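Local atomic coordinates of Pbp related beta-lactamase (Pyrococcus abyssi, PDB entry 2QMI), a protein that is probably a serine peptidase of the penicillin-binding protein and beta-lactamase family, assembled as a self-compartmentalizing octamer. Residues 361-366 and 403-408; 388-393 and 435-440; 85-90 and 173-178; 67-72 and 78-83. All blocks are in the same frame, centred on the assembly; numbering follows the deposited sequence.

Contact 1 (361-366 and 403-408)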
loop_
_atom_site.group_PDB
_atom_site.type_symbol
_atom_site.label_atom_id
_atom_site.label_comp_id
_atom_site.label_asym_id
_atom_site.label_seq_id
_atom_site.Cartn_x
_atom_site.Cartn_y
_atom_site.Cartn_z
ATOM N N ARG A 361 -34.776 16.190 -3.631
ATOM C CA ARG A 361 -35.531 14.995 -3.274
ATOM C C ARG A 361 -35.770 14.105 -4.487
ATOM O O ARG A 361 -35.595 12.895 -4.410
ATOM C CB ARG A 361 -36.878 15.374 -2.643
ATOM C CG ARG A 361 -37.754 14.170 -2.303
ATOM C CD ARG A 361 -39.021 14.578 -1.546
ATOM N NE ARG A 361 -39.685 15.721 -2.177
ATOM C CZ ARG A 361 -40.358 15.667 -3.322
ATOM N NH1 ARG A 361 -40.477 14.521 -3.972
ATOM N NH2 ARG A 361 -40.895 16.771 -3.830
ATOM N N ILE A 362 -36.166 14.708 -5.605
ATOM C CA ILE A 362 -36.419 13.948 -6.830
ATOM C C ILE A 362 -35.141 13.302 -7.371
ATOM O O ILE A 362 -35.153 12.144 -7.773
ATOM C CB ILE A 362 -37.042 14.843 -7.937
ATOM C CG1 ILE A 362 -38.347 15.478 -7.432
ATOM C CG2 ILE A 362 -37.318 14.016 -9.185
ATOM C CD1 ILE A 362 -39.295 14.493 -6.781
ATOM N N LEU A 363 -34.039 14.048 -7.374
ATOM C CA LEU A 363 -32.766 13.522 -7.860
ATOM C C LEU A 363 -32.246 12.366 -7.010
ATOM O O LEU A 363 -31.600 11.453 -7.533
ATOM C CB LEU A 363 -31.714 14.624 -7.895
ATOM C CG LEU A 363 -31.926 15.706 -8.955
ATOM C CD1 LEU A 363 -30.979 16.879 -8.687
ATOM C CD2 LEU A 363 -31.698 15.114 -10.352
ATOM N N LYS A 364 -32.509 12.406 -5.704
ATOM C CA LYS A 364 -32.044 11.332 -4.825
ATOM C C LYS A 364 -32.606 9.989 -5.263
ATOM O O LYS A 364 -31.991 8.952 -5.037
ATOM C CB LYS A 364 -32.456 11.570 -3.368
ATOM C CG LYS A 364 -31.539 12.479 -2.561
ATOM C CD LYS A 364 -31.587 12.091 -1.067
ATOM C CE LYS A 364 -30.862 13.090 -0.164
ATOM N NZ LYS A 364 -31.657 14.333 0.063
ATOM N N LYS A 365 -33.780 10.017 -5.883
ATOM C CA LYS A 365 -34.437 8.797 -6.346
ATOM C C LYS A 365 -33.714 8.110 -7.509
ATOM O O LYS A 365 -33.852 6.905 -7.720
ATOM C CB LYS A 365 -35.866 9.110 -6.793
ATOM C CG LYS A 365 -36.766 9.784 -5.762
ATOM C CD LYS A 365 -38.171 9.927 -6.354
ATOM C CE LYS A 365 -39.157 10.629 -5.420
ATOM N NZ LYS A 365 -40.484 10.788 -6.105
ATOM N N VAL A 366 -32.949 8.887 -8.260
ATOM C CA VAL A 366 -32.248 8.391 -9.431
ATOM C C VAL A 366 -30.897 7.728 -9.166
ATOM O O VAL A 366 -30.344 7.066 -10.050
ATOM C CB VAL A 366 -32.118 9.553 -10.463
ATOM C CG1 VAL A 366 -30.864 9.420 -11.286
ATOM C CG2 VAL A 366 -33.339 9.560 -11.365
ATOM N N LEU A 403 -24.493 14.429 -16.847
ATOM C CA LEU A 403 -25.863 14.688 -17.301
ATOM C C LEU A 403 -26.493 15.932 -16.667
ATOM O O LEU A 403 -26.472 16.108 -15.444
ATOM C CB LEU A 403 -26.754 13.478 -17.010
ATOM C CG LEU A 403 -26.399 12.136 -17.654
ATOM C CD1 LEU A 403 -27.433 11.106 -17.226
ATOM C CD2 LEU A 403 -26.370 12.256 -19.172
ATOM N N PHE A 404 -27.064 16.786 -17.509
ATOM C CA PHE A 404 -27.702 18.016 -17.052
ATOM C C PHE A 404 -29.219 17.905 -17.106
ATOM O O PHE A 404 -29.791 17.738 -18.180
ATOM C CB PHE A 404 -27.267 19.189 -17.935
ATOM C CG PHE A 404 -25.864 19.670 -17.678
ATOM C CD1 PHE A 404 -24.902 18.821 -17.142
ATOM C CD2 PHE A 404 -25.501 20.970 -18.011
ATOM C CE1 PHE A 404 -23.594 19.258 -16.944
ATOM C CE2 PHE A 404 -24.199 21.420 -17.819
ATOM C CZ PHE A 404 -23.242 20.562 -17.285
ATOM N N PRO A 405 -29.894 17.997 -15.949
ATOM C CA PRO A 405 -31.355 17.903 -15.946
ATOM C C PRO A 405 -31.973 19.069 -16.705
ATOM O O PRO A 405 -31.678 20.226 -16.414
ATOM C CB PRO A 405 -31.696 17.934 -14.458
ATOM C CG PRO A 405 -30.514 17.282 -13.832
ATOM C CD PRO A 405 -29.372 17.939 -14.572
ATOM N N GLU A 406 -32.821 18.757 -17.682
ATOM C CA GLU A 406 -33.485 19.771 -18.493
ATOM C C GLU A 406 -34.961 19.749 -18.153
ATOM O O GLU A 406 -35.689 20.687 -18.470
ATOM C CB GLU A 406 -33.307 19.468 -19.983
ATOM C CG GLU A 406 -34.049 20.414 -20.929
ATOM C CD GLU A 406 -34.184 19.840 -22.343
ATOM O OE1 GLU A 406 -33.151 19.700 -23.043
ATOM O OE2 GLU A 406 -35.326 19.518 -22.759
ATOM N N VAL A 407 -35.401 18.666 -17.516
ATOM C CA VAL A 407 -36.802 18.526 -17.132
ATOM C C VAL A 407 -36.949 17.672 -15.872
ATOM O O VAL A 407 -36.569 16.493 -15.860
ATOM C CB VAL A 407 -37.639 17.885 -18.277
ATOM C CG1 VAL A 407 -39.107 17.771 -17.856
ATOM C CG2 VAL A 407 -37.531 18.726 -19.546
ATOM N N LEU A 408 -37.492 18.269 -14.810
ATOM C CA LEU A 408 -37.698 17.544 -13.557
ATOM C C LEU A 408 -39.148 17.496 -13.115
ATOM O O LEU A 408 -39.829 18.516 -13.043
ATOM C CB LEU A 408 -36.885 18.152 -12.419
ATOM C CG LEU A 408 -35.397 17.843 -12.364
ATOM C CD1 LEU A 408 -34.684 18.605 -13.464
ATOM C CD2 LEU A 408 -34.856 18.243 -11.006
#

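Contact 2 (388-393 and 435-440)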
loop_
_atom_site.group_PDB
_atom_site.type_symbol
_atom_site.label_atom_id
_atom_site.label_comp_id
_atom_site.label_asym_id
_atom_site.label_seq_id
_atom_site.Cartn_x
_atom_site.Cartn_y
_atom_site.Cartn_z
ATOM N N VAL A 388 -25.952 14.985 -12.650
ATOM C CA VAL A 388 -26.158 13.552 -12.518
ATOM C C VAL A 388 -25.072 12.853 -13.318
ATOM O O VAL A 388 -24.888 13.135 -14.501
ATOM C CB VAL A 388 -27.537 13.129 -13.072
ATOM C CG1 VAL A 388 -27.740 11.625 -12.868
ATOM C CG2 VAL A 388 -28.642 13.929 -12.384
ATOM N N TYR A 389 -24.348 11.947 -12.671
ATOM C CA TYR A 389 -23.277 11.225 -13.341
ATOM C C TYR A 389 -23.626 9.768 -13.577
ATOM O O TYR A 389 -24.077 9.076 -12.666
ATOM C CB TYR A 389 -21.983 11.291 -12.526
ATOM C CG TYR A 389 -21.305 12.649 -12.511
ATOM C CD1 TYR A 389 -21.478 13.535 -11.440
ATOM C CD2 TYR A 389 -20.475 13.040 -13.563
ATOM C CE1 TYR A 389 -20.833 14.782 -11.421
ATOM C CE2 TYR A 389 -19.834 14.274 -13.556
ATOM C CZ TYR A 389 -20.013 15.141 -12.487
ATOM O OH TYR A 389 -19.373 16.360 -12.509
ATOM N N LEU A 390 -23.415 9.307 -14.807
ATOM C CA LEU A 390 -23.671 7.917 -15.163
ATOM C C LEU A 390 -22.329 7.259 -15.481
ATOM O O LEU A 390 -21.661 7.639 -16.445
ATOM C CB LEU A 390 -24.592 7.845 -16.379
ATOM C CG LEU A 390 -24.910 6.448 -16.910
ATOM C CD1 LEU A 390 -25.458 5.574 -15.786
ATOM C CD2 LEU A 390 -25.921 6.565 -18.038
ATOM N N ARG A 391 -21.925 6.283 -14.673
ATOM C CA ARG A 391 -20.649 5.607 -14.899
ATOM C C ARG A 391 -20.794 4.100 -15.112
ATOM O O ARG A 391 -21.740 3.473 -14.632
ATOM C CB ARG A 391 -19.698 5.858 -13.724
ATOM C CG ARG A 391 -18.246 5.495 -14.035
ATOM C CD ARG A 391 -17.436 5.250 -12.769
ATOM N NE ARG A 391 -18.022 4.159 -11.995
ATOM C CZ ARG A 391 -17.464 3.619 -10.914
ATOM N NH1 ARG A 391 -16.292 4.071 -10.472
ATOM N NH2 ARG A 391 -18.078 2.628 -10.272
ATOM N N ALA A 392 -19.832 3.523 -15.824
ATOM C CA ALA A 392 -19.845 2.097 -16.116
ATOM C C ALA A 392 -18.990 1.289 -15.141
ATOM O O ALA A 392 -17.817 1.605 -14.916
ATOM C CB ALA A 392 -19.364 1.870 -17.535
ATOM N N LEU A 393 -19.573 0.250 -14.548
ATOM C CA LEU A 393 -18.809 -0.590 -13.639
ATOM C C LEU A 393 -17.766 -1.292 -14.507
ATOM O O LEU A 393 -17.705 -1.053 -15.713
ATOM C CB LEU A 393 -19.709 -1.623 -12.949
ATOM C CG LEU A 393 -20.491 -1.170 -11.712
ATOM C CD1 LEU A 393 -21.347 0.040 -12.040
ATOM C CD2 LEU A 393 -21.351 -2.332 -11.200
ATOM N N VAL A 435 -36.881 2.246 -11.007
ATOM C CA VAL A 435 -36.541 3.295 -11.972
ATOM C C VAL A 435 -35.978 2.756 -13.291
ATOM O O VAL A 435 -35.055 1.943 -13.293
ATOM C CB VAL A 435 -35.505 4.282 -11.365
ATOM C CG1 VAL A 435 -35.067 5.307 -12.405
ATOM C CG2 VAL A 435 -36.101 4.978 -10.155
ATOM N N ASP A 436 -36.540 3.215 -14.407
ATOM C CA ASP A 436 -36.078 2.806 -15.738
ATOM C C ASP A 436 -35.265 3.927 -16.375
ATOM O O ASP A 436 -35.749 5.055 -16.502
ATOM C CB ASP A 436 -37.248 2.501 -16.685
ATOM C CG ASP A 436 -38.027 1.274 -16.284
ATOM O OD1 ASP A 436 -39.020 1.416 -15.533
ATOM O OD2 ASP A 436 -37.644 0.171 -16.721
ATOM N N LEU A 437 -34.038 3.616 -16.777
ATOM C CA LEU A 437 -33.178 4.599 -17.424
ATOM C C LEU A 437 -33.066 4.268 -18.912
ATOM O O LEU A 437 -32.702 3.158 -19.286
ATOM C CB LEU A 437 -31.782 4.604 -16.784
ATOM C CG LEU A 437 -30.701 5.406 -17.522
ATOM C CD1 LEU A 437 -31.161 6.833 -17.748
ATOM C CD2 LEU A 437 -29.422 5.387 -16.728
ATOM N N ILE A 438 -33.408 5.230 -19.757
ATOM C CA ILE A 438 -33.321 5.043 -21.199
ATOM C C ILE A 438 -32.255 6.014 -21.676
ATOM O O ILE A 438 -32.469 7.224 -21.661
ATOM C CB ILE A 438 -34.637 5.402 -21.925
ATOM C CG1 ILE A 438 -35.816 4.614 -21.343
ATOM C CG2 ILE A 438 -34.476 5.148 -23.420
ATOM C CD1 ILE A 438 -35.712 3.108 -21.486
ATOM N N PHE A 439 -31.107 5.490 -22.091
ATOM C CA PHE A 439 -30.022 6.343 -22.556
ATOM C C PHE A 439 -29.496 5.883 -23.919
ATOM O O PHE A 439 -28.851 4.841 -24.041
ATOM C CB PHE A 439 -28.898 6.360 -21.517
ATOM C CG PHE A 439 -27.754 7.252 -21.880
ATOM C CD1 PHE A 439 -27.974 8.588 -22.199
ATOM C CD2 PHE A 439 -26.454 6.755 -21.910
ATOM C CE1 PHE A 439 -26.914 9.421 -22.545
ATOM C CE2 PHE A 439 -25.383 7.579 -22.255
ATOM C CZ PHE A 439 -25.615 8.915 -22.574
ATOM N N GLU A 440 -29.775 6.693 -24.935
ATOM C CA GLU A 440 -29.400 6.400 -26.312
ATOM C C GLU A 440 -29.951 5.033 -26.719
ATOM O O GLU A 440 -31.167 4.868 -26.836
ATOM C CB GLU A 440 -27.880 6.443 -26.508
ATOM C CG GLU A 440 -27.486 6.313 -27.987
ATOM C CD GLU A 440 -26.399 5.273 -28.227
ATOM O OE1 GLU A 440 -26.377 4.252 -27.501
ATOM O OE2 GLU A 440 -25.576 5.471 -29.148
#

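Contact 3 (85-90 and 173-178)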
loop_
_atom_site.group_PDB
_atom_site.type_symbol
_atom_site.label_atom_id
_atom_site.label_comp_id
_atom_site.label_asym_id
_atom_site.label_seq_id
_atom_site.Cartn_x
_atom_site.Cartn_y
_atom_site.Cartn_z
ATOM N N GLU A 85 -9.640 56.815 -4.762
ATOM C CA GLU A 85 -8.315 57.429 -4.631
ATOM C C GLU A 85 -8.351 58.645 -3.693
ATOM O O GLU A 85 -7.317 59.089 -3.193
ATOM C CB GLU A 85 -7.772 57.859 -6.007
ATOM C CG GLU A 85 -7.659 56.734 -7.035
ATOM C CD GLU A 85 -6.940 57.164 -8.312
ATOM O OE1 GLU A 85 -7.082 58.351 -8.712
ATOM O OE2 GLU A 85 -6.243 56.312 -8.922
ATOM N N LYS A 86 -9.537 59.190 -3.452
ATOM C CA LYS A 86 -9.647 60.335 -2.553
ATOM C C LYS A 86 -9.410 59.938 -1.094
ATOM O O LYS A 86 -9.096 60.785 -0.260
ATOM C CB LYS A 86 -11.026 60.983 -2.677
ATOM C CG LYS A 86 -11.421 61.789 -1.445
ATOM C CD LYS A 86 -12.742 62.530 -1.618
ATOM C CE LYS A 86 -12.557 63.782 -2.455
ATOM N NZ LYS A 86 -13.734 64.684 -2.321
ATOM N N PHE A 87 -9.549 58.651 -0.792
ATOM C CA PHE A 87 -9.393 58.162 0.582
ATOM C C PHE A 87 -8.315 57.095 0.755
ATOM O O PHE A 87 -7.834 56.868 1.870
ATOM C CB PHE A 87 -10.721 57.576 1.064
ATOM C CG PHE A 87 -11.910 58.431 0.749
ATOM C CD1 PHE A 87 -12.244 59.509 1.558
ATOM C CD2 PHE A 87 -12.684 58.173 -0.377
ATOM C CE1 PHE A 87 -13.331 60.322 1.255
ATOM C CE2 PHE A 87 -13.778 58.986 -0.694
ATOM C CZ PHE A 87 -14.099 60.062 0.125
ATOM N N VAL A 88 -7.949 56.426 -0.335
ATOM C CA VAL A 88 -6.957 55.365 -0.252
ATOM C C VAL A 88 -5.818 55.574 -1.231
ATOM O O VAL A 88 -6.042 55.879 -2.403
ATOM C CB VAL A 88 -7.608 53.978 -0.517
ATOM C CG1 VAL A 88 -6.592 52.863 -0.291
ATOM C CG2 VAL A 88 -8.826 53.793 0.391
ATOM N N ASN A 89 -4.593 55.416 -0.741
ATOM C CA ASN A 89 -3.418 55.573 -1.586
ATOM C C ASN A 89 -3.189 54.288 -2.367
ATOM O O ASN A 89 -2.319 53.484 -2.035
ATOM C CB ASN A 89 -2.178 55.911 -0.746
ATOM C CG ASN A 89 -0.911 55.987 -1.585
ATOM O OD1 ASN A 89 -0.956 56.317 -2.774
ATOM N ND2 ASN A 89 0.226 55.690 -0.968
ATOM N N ILE A 90 -4.003 54.095 -3.393
ATOM C CA ILE A 90 -3.908 52.929 -4.255
ATOM C C ILE A 90 -4.385 53.404 -5.616
ATOM O O ILE A 90 -5.115 54.391 -5.709
ATOM C CB ILE A 90 -4.804 51.773 -3.761
ATOM C CG1 ILE A 90 -4.541 50.517 -4.602
ATOM C CG2 ILE A 90 -6.262 52.171 -3.822
ATOM C CD1 ILE A 90 -5.316 49.304 -4.155
ATOM N N GLU A 173 -12.471 54.354 7.992
ATOM C CA GLU A 173 -11.492 54.831 8.959
ATOM C C GLU A 173 -10.956 56.192 8.514
ATOM O O GLU A 173 -10.789 57.106 9.324
ATOM C CB GLU A 173 -10.335 53.836 9.092
ATOM C CG GLU A 173 -10.770 52.399 9.360
ATOM C CD GLU A 173 -9.620 51.517 9.814
ATOM O OE1 GLU A 173 -8.507 51.659 9.264
ATOM O OE2 GLU A 173 -9.831 50.676 10.714
ATOM N N LYS A 174 -10.689 56.313 7.218
ATOM C CA LYS A 174 -10.171 57.550 6.661
ATOM C C LYS A 174 -11.108 58.720 6.960
ATOM O O LYS A 174 -10.667 59.800 7.354
ATOM C CB LYS A 174 -9.993 57.407 5.145
ATOM C CG LYS A 174 -9.642 58.714 4.430
ATOM C CD LYS A 174 -8.269 59.227 4.846
ATOM C CE LYS A 174 -7.981 60.588 4.233
ATOM N NZ LYS A 174 -6.639 61.089 4.651
ATOM N N VAL A 175 -12.405 58.497 6.784
ATOM C CA VAL A 175 -13.394 59.545 7.005
ATOM C C VAL A 175 -13.835 59.765 8.448
ATOM O O VAL A 175 -13.974 60.907 8.868
ATOM C CB VAL A 175 -14.646 59.307 6.133
ATOM C CG1 VAL A 175 -15.728 60.315 6.479
ATOM C CG2 VAL A 175 -14.271 59.413 4.658
ATOM N N SER A 176 -14.049 58.690 9.205
ATOM C CA SER A 176 -14.505 58.799 10.592
ATOM C C SER A 176 -13.410 59.168 11.588
ATOM O O SER A 176 -13.696 59.684 12.672
ATOM C CB SER A 176 -15.134 57.482 11.051
ATOM O OG SER A 176 -14.132 56.533 11.400
ATOM N N GLY A 177 -12.161 58.879 11.238
ATOM C CA GLY A 177 -11.067 59.188 12.135
ATOM C C GLY A 177 -10.775 58.081 13.134
ATOM O O GLY A 177 -9.764 58.140 13.834
ATOM N N VAL A 178 -11.648 57.079 13.217
ATOM C CA VAL A 178 -11.434 55.963 14.139
ATOM C C VAL A 178 -11.292 54.635 13.385
ATOM O O VAL A 178 -11.406 54.587 12.158
ATOM C CB VAL A 178 -12.588 55.850 15.184
ATOM C CG1 VAL A 178 -12.597 57.079 16.090
ATOM C CG2 VAL A 178 -13.927 55.709 14.480
#

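Contact 4 (67-72 and 78-83)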
loop_
_atom_site.group_PDB
_atom_site.type_symbol
_atom_site.label_atom_id
_atom_site.label_comp_id
_atom_site.label_asym_id
_atom_site.label_seq_id
_atom_site.Cartn_x
_atom_site.Cartn_y
_atom_site.Cartn_z
ATOM N N LEU A 67 -23.926 50.089 5.760
ATOM C CA LEU A 67 -24.716 50.976 6.599
ATOM C C LEU A 67 -23.834 52.112 7.109
ATOM O O LEU A 67 -24.228 53.282 7.069
ATOM C CB LEU A 67 -25.319 50.196 7.774
ATOM C CG LEU A 67 -26.304 50.939 8.689
ATOM C CD1 LEU A 67 -27.493 51.459 7.883
ATOM C CD2 LEU A 67 -26.788 49.995 9.775
ATOM N N ALA A 68 -22.641 51.768 7.586
ATOM C CA ALA A 68 -21.702 52.769 8.086
ATOM C C ALA A 68 -21.469 53.813 6.999
ATOM O O ALA A 68 -21.437 55.020 7.274
ATOM C CB ALA A 68 -20.386 52.114 8.464
ATOM N N ILE A 69 -21.315 53.337 5.766
ATOM C CA ILE A 69 -21.091 54.208 4.621
ATOM C C ILE A 69 -22.284 55.134 4.405
ATOM O O ILE A 69 -22.103 56.307 4.091
ATOM C CB ILE A 69 -20.858 53.391 3.324
ATOM C CG1 ILE A 69 -19.508 52.668 3.390
ATOM C CG2 ILE A 69 -20.929 54.306 2.107
ATOM C CD1 ILE A 69 -18.276 53.581 3.373
ATOM N N MET A 70 -23.499 54.607 4.562
ATOM C CA MET A 70 -24.704 55.417 4.386
ATOM C C MET A 70 -24.738 56.531 5.420
ATOM O O MET A 70 -25.102 57.664 5.117
ATOM C CB MET A 70 -25.970 54.562 4.538
ATOM C CG MET A 70 -26.199 53.517 3.447
ATOM S SD MET A 70 -26.522 54.201 1.795
ATOM C CE MET A 70 -24.883 54.142 1.093
ATOM N N LYS A 71 -24.356 56.198 6.647
ATOM C CA LYS A 71 -24.353 57.163 7.736
ATOM C C LYS A 71 -23.415 58.325 7.423
ATOM O O LYS A 71 -23.823 59.491 7.432
ATOM C CB LYS A 71 -23.924 56.484 9.037
ATOM C CG LYS A 71 -24.247 57.295 10.285
ATOM C CD LYS A 71 -24.119 56.444 11.536
ATOM C CE LYS A 71 -24.485 57.237 12.775
ATOM N NZ LYS A 71 -23.598 58.422 12.918
ATOM N N LEU A 72 -22.161 57.996 7.128
ATOM C CA LEU A 72 -21.165 59.009 6.815
ATOM C C LEU A 72 -21.586 59.870 5.623
ATOM O O LEU A 72 -21.247 61.049 5.563
ATOM C CB LEU A 72 -19.810 58.345 6.544
ATOM C CG LEU A 72 -19.218 57.574 7.728
ATOM C CD1 LEU A 72 -17.990 56.798 7.276
ATOM C CD2 LEU A 72 -18.869 58.546 8.858
ATOM N N LEU A 78 -18.865 62.172 3.094
ATOM C CA LEU A 78 -18.358 61.925 1.754
ATOM C C LEU A 78 -19.500 61.761 0.766
ATOM O O LEU A 78 -20.665 61.932 1.115
ATOM C CB LEU A 78 -17.472 60.670 1.736
ATOM C CG LEU A 78 -18.035 59.280 1.407
ATOM C CD1 LEU A 78 -16.862 58.317 1.257
ATOM C CD2 LEU A 78 -18.986 58.794 2.482
ATOM N N SER A 79 -19.153 61.430 -0.473
ATOM C CA SER A 79 -20.137 61.236 -1.530
ATOM C C SER A 79 -20.002 59.821 -2.112
ATOM O O SER A 79 -18.902 59.277 -2.181
ATOM C CB SER A 79 -19.931 62.284 -2.632
ATOM O OG SER A 79 -20.874 62.116 -3.684
ATOM N N LEU A 80 -21.123 59.229 -2.518
ATOM C CA LEU A 80 -21.118 57.886 -3.087
ATOM C C LEU A 80 -20.442 57.859 -4.458
ATOM O O LEU A 80 -20.027 56.804 -4.924
ATOM C CB LEU A 80 -22.548 57.361 -3.232
ATOM C CG LEU A 80 -23.367 57.137 -1.962
ATOM C CD1 LEU A 80 -24.769 56.673 -2.343
ATOM C CD2 LEU A 80 -22.678 56.096 -1.066
ATOM N N ASP A 81 -20.338 59.018 -5.097
ATOM C CA ASP A 81 -19.718 59.109 -6.414
ATOM C C ASP A 81 -18.224 59.455 -6.373
ATOM O O ASP A 81 -17.592 59.563 -7.421
ATOM C CB ASP A 81 -20.455 60.143 -7.273
ATOM C CG ASP A 81 -21.872 59.716 -7.612
ATOM O OD1 ASP A 81 -22.032 58.781 -8.430
ATOM O OD2 ASP A 81 -22.831 60.306 -7.055
ATOM N N ASP A 82 -17.666 59.630 -5.175
ATOM C CA ASP A 82 -16.245 59.964 -5.034
ATOM C C ASP A 82 -15.290 58.817 -5.364
ATOM O O ASP A 82 -15.536 57.664 -5.006
ATOM C CB ASP A 82 -15.925 60.425 -3.606
ATOM C CG ASP A 82 -16.463 61.798 -3.296
ATOM O OD1 ASP A 82 -16.448 62.667 -4.195
ATOM O OD2 ASP A 82 -16.883 62.013 -2.141
ATOM N N PRO A 83 -14.169 59.128 -6.035
ATOM C CA PRO A 83 -13.169 58.120 -6.407
ATOM C C PRO A 83 -12.494 57.547 -5.159
ATOM O O PRO A 83 -12.195 58.279 -4.217
ATOM C CB PRO A 83 -12.186 58.909 -7.267
ATOM C CG PRO A 83 -13.042 60.034 -7.831
ATOM C CD PRO A 83 -13.837 60.435 -6.625
#

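Contact 1 (361-366 and 403-408)
Helix 355-364 packs against the C-terminal eight-stranded antiparallel beta barrel, and here Leu-363 of that helix meets Pro-405 and Leu-408 of strand 400-408. Both segments belong to the octamerisation domain. The contact is purely apolar, and no hydrogen bond joins the segments. Strand 400-408 turns a corner at Glu-406. Glu-406 and Val-407 both face Lys-414 of the neighbouring strand, which makes a classic beta bulge. Pro-405 and Leu-408, on the two sides of this corner, both point toward the helix. Leu-363 leans across to them with the end of its side chain. Its branch carbon CG lies 4.4 Å from CD2 of Leu-408. Ile-362 starts toward the strand, but its side chain leads away and packs on Ile-413. Segment 361-366 also packs on strand 387-392. Strand 400-408 meets a second subunit as well: the ring of Phe-404 stacks on Phe-404 of that subunit, and Pro-405 packs on its Leu-418. Within the chain, the ring carbon CG of Pro-405 is met by CD2 of Leu-363 at 4.3 Å.

Contact 2 (388-393 and 435-440)
Leu-437 is the first residue of the second segment to meet strand 387-392. It points toward Leu-390, and the two leucines meet tip to tip. CD2 of Leu-437 lies 3.9 Å from CD2 of Leu-390 and 4.1 Å from CD1 of Leu-390. One methyl of Leu-437 thus faces both methyls of its partner. In both leucines CG is anti to the backbone N (chi1 169° in Leu-437 and 178° in Leu-390), which sends each side chain into the barrel interior. The two strands are not neighbours in the sheet. They lie across the interior of the closed eight-stranded antiparallel barrel of the octamerisation domain, and their side chains fill part of its core. All three touching residues are buried. No hydrogen bond links the strands. The nearest CA atoms, those of Leu-390 and Phe-439, are 9.9 Å apart. Ile-438 turns from the interior and packs on Arg-157 of a second subunit. Phe-439 points inward again, as the alternation along a strand requires. Its side chain and that of Leu-390 slide past each other in opposite directions. The methyl CD2 of Leu-390 approaches the ring obliquely, 3.9 Å from CD2 of Phe-439. This is the same methyl that meets Leu-437, and it touches both residues of the second strand. The Phe-439 ring also touches Ile-401, Met-424 and Ala-426.

Contact 3 (85-90 and 173-178)
Segment 85-90 is an irregular loop that passes beside the last turn of helix 162-176, with the CA atoms of Phe-87 and Lys-174 6.2 Å apart. The helix stops at Ser-176. Gly-177 leaves it with a positive phi of 88°, as glycine readily does. Ser-176 OG accepts a bond from Val-178 N at 3.1 Å, which forms an ST turn. Phe-87 carries the contact. Its CB lies 3.7 Å from CG of Lys-174, and the two side chains cross at about a right angle. CG of Lys-174 lies at the edge of the Phe-87 ring, in its plane. The same CG comes within 3.6 Å of the Phe-87 carbonyl O. Lys-174 is bent at chi2 (66°), and its CD also runs close to this oxygen. Val-175 approaches the ring obliquely, with its CG2 3.6 Å from CE1 of Phe-87. One face of the ring is covered from within the loop by Lys-86, whose CG stands 3.5 Å above the ring centre. Phe-87 also touches Ile-171 and Asp-82. No hydrogen bond crosses between the two segments. This is a surface contact in the beta-lactamase-like domain, in which Phe-87 joins the loop between helices 61-74 and 101-105 to the last turn of helix 162-176.

Contact 4 (67-72 and 78-83)
Helix 61-74 runs through residues 67-72, and the chain then turns back, so that 78-80 passes beside the helix before the turn leads away, with the CA atoms of Leu-72 and Leu-78 6.5 Å apart. Ser-79 to Asp-82 form a type I beta turn in the beta-lactamase-like domain. An SxxK pattern, Ser-59 to Lys-62, runs into the start of this helix and is consistent with the serine enzymes of this family. Leu-80, inside the turn, reaches back to the helix with CD2. That methyl is 4.0 Å from CG2 of Ile-69, and the two side chains pass at a slant. Met-70 starts away from the loop, but its chain bends at chi2 (-66°) and again at chi3, which brings the terminal methyl round. Its CE meets CD2 of Leu-80 at 3.7 Å, with the side chains about perpendicular. Both Met-70 and Leu-80 also pack on Tyr-286. Leu-78 packs further along the helix: its CD2 lies 4.2 Å from CB of Leu-72. No hydrogen bond joins helix and loop. Backbone bonds pair Leu-80 with His-102 and Asp-82 with Val-101; within the turn Asp-82 N bonds to Ser-79 O. Ser-79 N donates to OD2 of Asp-82 at 2.9 Å, meeting the carboxylate from above its plane, 38° out of it.

How the contacts relate
The four contacts form two pairs on opposite sides of the chain's centre. Contacts 1 and 2 share the C-terminal barrel, with centres 12 Å apart. They join through a probable hydrogen bond from Leu-403 N to Val-388 O (2.7 Å) and through Leu-363 CD2 against Val-388 CG2. Contacts 3 and 4 lie in the beta-lactamase-like domain, 11 Å between centres. Segments 78-83 and 85-90 lie in the same loop, and CZ of Phe-87 packs on CD1 of Leu-78 at 3.5 Å. Contact 4 uses the helix that follows Ser-59, the probable nucleophile. A lutetium ion, probably from the added HPDO3A complex, lies about 8 Å from the Leu-80 side chain.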